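Local coordinates for lipolytic enzyme, G-D-S-L family (Bacteroides thetaiotaomicron, PDB 7BR2), which hydrolyses ester bonds as a serine esterase of the SGNH/GDSL family and metabolises the drug diltiazem in the gut, at residues P208-H213 against W281-S286; Y272-I277 against P344-A349. All blocks are in the same frame, centred on the assembly; numbering follows the deposited sequence.

Contact 1. Residues P208-H213 against W281-S286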
loop_
_atom_site.group_PDB
_atom_site.type_symbol
_atom_site.label_atom_id
_atom_site.label_comp_id
_atom_site.label_asym_id
_atom_site.label_seq_id
_atom_site.Cartn_x
_atom_site.Cartn_y
_atom_site.Cartn_z
ATOM N N PRO A 208 -1.949 -10.592 -5.494
ATOM C CA PRO A 208 -2.923 -10.277 -4.439
ATOM C C PRO A 208 -4.008 -9.318 -4.897
ATOM O O PRO A 208 -3.775 -8.415 -5.703
ATOM C CB PRO A 208 -2.064 -9.639 -3.341
ATOM C CG PRO A 208 -0.680 -10.133 -3.590
ATOM C CD PRO A 208 -0.568 -10.267 -5.089
ATOM N N ASP A 209 -5.203 -9.524 -4.350
ATOM C CA ASP A 209 -6.338 -8.632 -4.523
ATOM C C ASP A 209 -6.164 -7.426 -3.589
ATOM O O ASP A 209 -5.152 -7.288 -2.898
ATOM C CB ASP A 209 -7.625 -9.420 -4.258
ATOM C CG ASP A 209 -8.858 -8.823 -4.910
ATOM O OD1 ASP A 209 -8.824 -7.665 -5.362
ATOM O OD2 ASP A 209 -9.894 -9.527 -4.943
ATOM N N ASN A 210 -7.165 -6.547 -3.541
ATOM C CA ASN A 210 -7.052 -5.319 -2.749
ATOM C C ASN A 210 -6.794 -5.624 -1.279
ATOM O O ASN A 210 -6.061 -4.892 -0.601
ATOM C CB ASN A 210 -8.325 -4.488 -2.892
ATOM C CG ASN A 210 -8.571 -4.051 -4.305
ATOM O OD1 ASN A 210 -7.771 -3.309 -4.883
ATOM N ND2 ASN A 210 -9.664 -4.527 -4.890
ATOM N N ASP A 211 -7.411 -6.687 -0.759
ATOM C CA ASP A 211 -7.166 -7.069 0.628
ATOM C C ASP A 211 -5.710 -7.455 0.838
ATOM O O ASP A 211 -5.092 -7.058 1.835
ATOM C CB ASP A 211 -8.094 -8.219 1.036
ATOM C CG ASP A 211 -7.951 -9.448 0.139
ATOM O OD1 ASP A 211 -7.876 -9.297 -1.107
ATOM O OD2 ASP A 211 -7.849 -10.564 0.685
ATOM N N GLY A 212 -5.144 -8.232 -0.090
ATOM C CA GLY A 212 -3.744 -8.593 0.033
ATOM C C GLY A 212 -2.835 -7.382 0.002
ATOM O O GLY A 212 -1.881 -7.290 0.784
ATOM N N HIS A 213 -3.128 -6.426 -0.887
ATOM C CA HIS A 213 -2.320 -5.215 -0.956
ATOM C C HIS A 213 -2.491 -4.368 0.295
ATOM O O HIS A 213 -1.532 -3.729 0.743
ATOM C CB HIS A 213 -2.671 -4.432 -2.224
ATOM C CG HIS A 213 -2.005 -4.976 -3.444
ATOM N ND1 HIS A 213 -0.696 -4.683 -3.767
ATOM C CD2 HIS A 213 -2.427 -5.870 -4.366
ATOM C CE1 HIS A 213 -0.352 -5.352 -4.854
ATOM N NE2 HIS A 213 -1.387 -6.076 -5.241
ATOM N N TRP A 281 -10.547 -5.631 -12.569
ATOM C CA TRP A 281 -11.095 -6.769 -13.294
ATOM C C TRP A 281 -10.800 -8.055 -12.535
ATOM O O TRP A 281 -9.641 -8.356 -12.229
ATOM C CB TRP A 281 -10.520 -6.823 -14.712
ATOM C CG TRP A 281 -10.844 -8.092 -15.455
ATOM C CD1 TRP A 281 -10.026 -9.178 -15.617
ATOM C CD2 TRP A 281 -12.055 -8.398 -16.158
ATOM N NE1 TRP A 281 -10.660 -10.147 -16.359
ATOM C CE2 TRP A 281 -11.905 -9.691 -16.708
ATOM C CE3 TRP A 281 -13.255 -7.709 -16.371
ATOM C CZ2 TRP A 281 -12.909 -10.309 -17.454
ATOM C CZ3 TRP A 281 -14.256 -8.327 -17.116
ATOM C CH2 TRP A 281 -14.074 -9.614 -17.649
ATOM N N GLY A 282 -11.854 -8.793 -12.202
ATOM C CA GLY A 282 -11.737 -10.026 -11.460
ATOM C C GLY A 282 -11.586 -9.871 -9.961
ATOM O O GLY A 282 -11.372 -10.879 -9.271
ATOM N N SER A 283 -11.678 -8.653 -9.433
ATOM C CA SER A 283 -11.529 -8.450 -7.999
ATOM C C SER A 283 -12.702 -9.045 -7.234
ATOM O O SER A 283 -13.849 -9.009 -7.686
ATOM C CB SER A 283 -11.407 -6.964 -7.671
ATOM O OG SER A 283 -11.212 -6.782 -6.287
ATOM N N LYS A 284 -12.410 -9.585 -6.060
ATOM C CA LYS A 284 -13.449 -10.122 -5.194
ATOM C C LYS A 284 -13.432 -9.580 -3.778
ATOM O O LYS A 284 -14.469 -9.639 -3.106
ATOM C CB LYS A 284 -13.351 -11.656 -5.121
ATOM C CG LYS A 284 -13.699 -12.394 -6.404
ATOM C CD LYS A 284 -15.201 -12.312 -6.616
ATOM C CE LYS A 284 -15.615 -12.482 -8.065
ATOM N NZ LYS A 284 -17.105 -12.554 -8.144
ATOM N N LYS A 285 -12.329 -9.014 -3.317
ATOM C CA LYS A 285 -12.239 -8.525 -1.957
ATOM C C LYS A 285 -11.714 -7.100 -1.978
ATOM O O LYS A 285 -10.875 -6.736 -2.811
ATOM C CB LYS A 285 -11.322 -9.421 -1.116
ATOM C CG LYS A 285 -11.821 -10.856 -0.989
ATOM C CD LYS A 285 -10.767 -11.761 -0.347
ATOM C CE LYS A 285 -9.714 -12.187 -1.360
ATOM N NZ LYS A 285 -8.574 -12.881 -0.691
ATOM N N SER A 286 -12.199 -6.301 -1.041
ATOM C CA SER A 286 -11.887 -4.884 -1.001
ATOM C C SER A 286 -10.721 -4.627 -0.058
ATOM O O SER A 286 -10.284 -5.511 0.679
ATOM C CB SER A 286 -13.117 -4.088 -0.560
ATOM O OG SER A 286 -13.447 -4.376 0.790
HETATM O O HOH W 1 -6.087 -11.021 -2.139
#
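The carboxylate of Asp209 meets the loop 281-286 with both oxygens. Asp209 OD1 takes the hydroxyl hydrogen of Ser283 OG on its syn side at 2.7 Å, while Asp209 OD2 receives two consecutive amides: Lys284 N comes to it at 2.8 Å, also on the syn side, and Lys285 N reaches it at 3.0 Å from 51° above the carboxylate plane. Four bonds fix the group, because OD1 also accepts from Asn210 N. With an alanine in place of Asp209, the Ser283 hydroxyl and the backbone N-H groups of Lys284 and Lys285 would probably lose their acceptor, leaving this part of the loop less firmly held. Beside it, Lys285 NZ forms a salt bridge with Asp211 OD2 at 2.8 Å; the lysine bends at chi3 (-80°), bringing its CE and NZ against the Asp211 carboxylate. The Asn210 amide donates through ND2 to Lys285 O at 3.3 Å, and to Arg279 O. Further out, a water joins Asp209 N to Asp211 OD1. Asp209 is the N-cap residue of helix 210-223, yet its side chain makes no capping bond and turns mainly to the loop. The arrangement pins a long loop to the start of the helix that follows the putative catalytic Asp204 and His207 of the SGNH hydrolase fold.

Contact 2. Residues Y272-I277 against P344-A349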
loop_
_atom_site.group_PDB
_atom_site.type_symbol
_atom_site.label_atom_id
_atom_site.label_comp_id
_atom_site.label_asym_id
_atom_site.label_seq_id
_atom_site.Cartn_x
_atom_site.Cartn_y
_atom_site.Cartn_z
ATOM N N TYR A 272 -7.934 6.352 9.106
ATOM C CA TYR A 272 -7.541 5.704 7.865
ATOM C C TYR A 272 -8.785 5.236 7.132
ATOM O O TYR A 272 -9.584 4.486 7.705
ATOM C CB TYR A 272 -6.624 4.525 8.110
ATOM C CG TYR A 272 -6.035 4.013 6.824
ATOM C CD1 TYR A 272 -4.891 4.598 6.282
ATOM C CD2 TYR A 272 -6.646 2.975 6.118
ATOM C CE1 TYR A 272 -4.352 4.144 5.092
ATOM C CE2 TYR A 272 -6.114 2.515 4.926
ATOM C CZ TYR A 272 -4.971 3.109 4.414
ATOM O OH TYR A 272 -4.435 2.649 3.231
ATOM N N PRO A 273 -9.012 5.685 5.901
ATOM C CA PRO A 273 -10.211 5.281 5.165
ATOM C C PRO A 273 -9.986 4.009 4.368
ATOM O O PRO A 273 -8.930 3.793 3.767
ATOM C CB PRO A 273 -10.474 6.492 4.262
ATOM C CG PRO A 273 -9.132 7.038 4.009
ATOM C CD PRO A 273 -8.268 6.749 5.214
ATOM N N LEU A 274 -11.014 3.158 4.370
ATOM C CA LEU A 274 -10.958 1.845 3.741
ATOM C C LEU A 274 -11.986 1.779 2.624
ATOM O O LEU A 274 -13.176 2.039 2.844
ATOM C CB LEU A 274 -11.209 0.738 4.768
ATOM C CG LEU A 274 -10.107 0.633 5.821
ATOM C CD1 LEU A 274 -10.523 -0.217 7.016
ATOM C CD2 LEU A 274 -8.804 0.120 5.210
ATOM N N ASP A 275 -11.520 1.465 1.426
ATOM C CA ASP A 275 -12.415 1.273 0.296
ATOM C C ASP A 275 -13.130 -0.067 0.450
ATOM O O ASP A 275 -12.485 -1.104 0.661
ATOM C CB ASP A 275 -11.607 1.313 -0.997
ATOM C CG ASP A 275 -12.449 1.653 -2.203
ATOM O OD1 ASP A 275 -13.693 1.594 -2.107
ATOM O OD2 ASP A 275 -11.846 1.963 -3.255
ATOM N N THR A 276 -14.460 -0.054 0.353
ATOM C CA THR A 276 -15.245 -1.276 0.493
ATOM C C THR A 276 -15.587 -1.907 -0.841
ATOM O O THR A 276 -16.214 -2.971 -0.862
ATOM C CB THR A 276 -16.547 -1.005 1.252
ATOM O OG1 THR A 276 -17.355 -0.095 0.501
ATOM C CG2 THR A 276 -16.259 -0.417 2.602
ATOM N N ILE A 277 -15.159 -1.297 -1.950
ATOM C CA ILE A 277 -15.440 -1.790 -3.292
ATOM C C ILE A 277 -14.297 -2.681 -3.742
ATOM O O ILE A 277 -13.123 -2.338 -3.578
ATOM C CB ILE A 277 -15.639 -0.618 -4.277
ATOM C CG1 ILE A 277 -16.798 0.286 -3.853
ATOM C CG2 ILE A 277 -15.855 -1.137 -5.689
ATOM C CD1 ILE A 277 -18.135 -0.417 -3.813
ATOM N N PRO A 344 -17.813 12.956 10.360
ATOM C CA PRO A 344 -17.336 13.909 9.349
ATOM C C PRO A 344 -15.881 13.711 8.987
ATOM O O PRO A 344 -15.535 13.817 7.808
ATOM C CB PRO A 344 -17.589 15.268 10.011
ATOM C CG PRO A 344 -18.719 14.991 10.954
ATOM C CD PRO A 344 -18.429 13.627 11.505
ATOM N N GLN A 345 -15.023 13.403 9.966
ATOM C CA GLN A 345 -13.616 13.174 9.668
ATOM C C GLN A 345 -13.419 11.909 8.838
ATOM O O GLN A 345 -12.472 11.832 8.048
ATOM C CB GLN A 345 -12.773 13.106 10.952
ATOM C CG GLN A 345 -13.094 11.956 11.913
ATOM C CD GLN A 345 -13.998 12.351 13.089
ATOM O OE1 GLN A 345 -14.960 13.109 12.936
ATOM N NE2 GLN A 345 -13.713 11.783 14.261
ATOM N N TYR A 346 -14.290 10.907 8.998
ATOM C CA TYR A 346 -14.186 9.729 8.144
ATOM C C TYR A 346 -14.657 10.042 6.730
ATOM O O TYR A 346 -14.081 9.546 5.763
ATOM C CB TYR A 346 -14.970 8.545 8.717
ATOM C CG TYR A 346 -14.507 7.226 8.129
ATOM C CD1 TYR A 346 -13.404 6.560 8.652
ATOM C CD2 TYR A 346 -15.126 6.683 7.002
ATOM C CE1 TYR A 346 -12.960 5.375 8.108
ATOM C CE2 TYR A 346 -14.681 5.498 6.441
ATOM C CZ TYR A 346 -13.601 4.849 7.002
ATOM O OH TYR A 346 -13.152 3.658 6.481
ATOM N N GLN A 347 -15.686 10.877 6.593
ATOM C CA GLN A 347 -16.093 11.332 5.273
ATOM C C GLN A 347 -14.976 12.130 4.591
ATOM O O GLN A 347 -14.704 11.943 3.396
ATOM C CB GLN A 347 -17.363 12.169 5.404
ATOM C CG GLN A 347 -18.614 11.381 5.792
ATOM C CD GLN A 347 -19.051 10.406 4.707
ATOM O OE1 GLN A 347 -19.071 9.185 4.910
ATOM N NE2 GLN A 347 -19.405 10.941 3.550
ATOM N N GLN A 348 -14.296 12.994 5.353
ATOM C CA GLN A 348 -13.139 13.727 4.845
ATOM C C GLN A 348 -12.034 12.768 4.413
ATOM O O GLN A 348 -11.435 12.910 3.328
ATOM C CB GLN A 348 -12.652 14.674 5.947
ATOM C CG GLN A 348 -11.419 15.524 5.661
ATOM C CD GLN A 348 -11.055 16.395 6.848
ATOM O OE1 GLN A 348 -11.731 16.355 7.876
ATOM N NE2 GLN A 348 -9.980 17.169 6.727
ATOM N N ALA A 349 -11.754 11.767 5.250
ATOM C CA ALA A 349 -10.735 10.791 4.899
ATOM C C ALA A 349 -11.116 10.044 3.625
ATOM O O ALA A 349 -10.258 9.769 2.780
ATOM C CB ALA A 349 -10.509 9.835 6.070
HETATM O O HOH W 2 -14.722 2.306 4.950
#
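Pro273 and Ala349 bring the two backbones closest, their CA atoms 5.5 Å apart, where the extended loop 272-277 passes the first turns of helix 344-377. The main polar link is made by Tyr346. Its CG lies anti to the backbone N (chi1 -161°), which carries the phenol from the helix to the loop, and its OH accepts from Leu274 N at 3.0 Å with an N-H...O angle of 154°. The same hydroxyl is 2.6 Å from a water that donates to Leu274 O, so one phenol serves the amide of this residue directly and its carbonyl through the water. Loop atoms approach the Tyr346 ring obliquely: CE1 of Tyr346 is 3.5 Å from Tyr272 O, and its OH is also near Pro273 CA. Pro273 supplies the apolar part: its CG rests 3.7 Å from Ala349 CB and also packs against the carbonyl of Ala349. The proline ring goes on to touch Leu350 and Met353 farther along the helix. Tyr272, whose CB points away from helix 344-377, packs its ring against helix 35-46, where its OH is bonded to Phe38 O; Pro273 CD lies over one face of the Tyr272 ring, offset toward its rim. This is buried loop-to-helix packing: Pro273 and Tyr346 join the segment after strand 260-267 to the long helix 344-377, while Tyr272 ties it to helix 35-46 of the SGNH hydrolase domain.

In the fold
The two contacts illustrate how one long connection, the loop between strand 260-267 and helix 296-300, can be fastened at two places by different chemistry. Contact 2 is wholly buried and rests on apolar packing with a single direct hydrogen bond; contact 1 is partly buried, and charge and hydrogen bonds carry it. Their other partners differ: helix 344-377, late in the chain, in contact 2, and the start of helix 210-223, beside the probable catalytic triad, in contact 1. The centres lie about 18 Å apart, but the contacts meet where Ser286 CB packs against Asp275 O and Thr276 O, both at 3.3 Å. Arg279 belongs to both surroundings, salt-bridged to Asp275 and offering its carbonyl to Asn210.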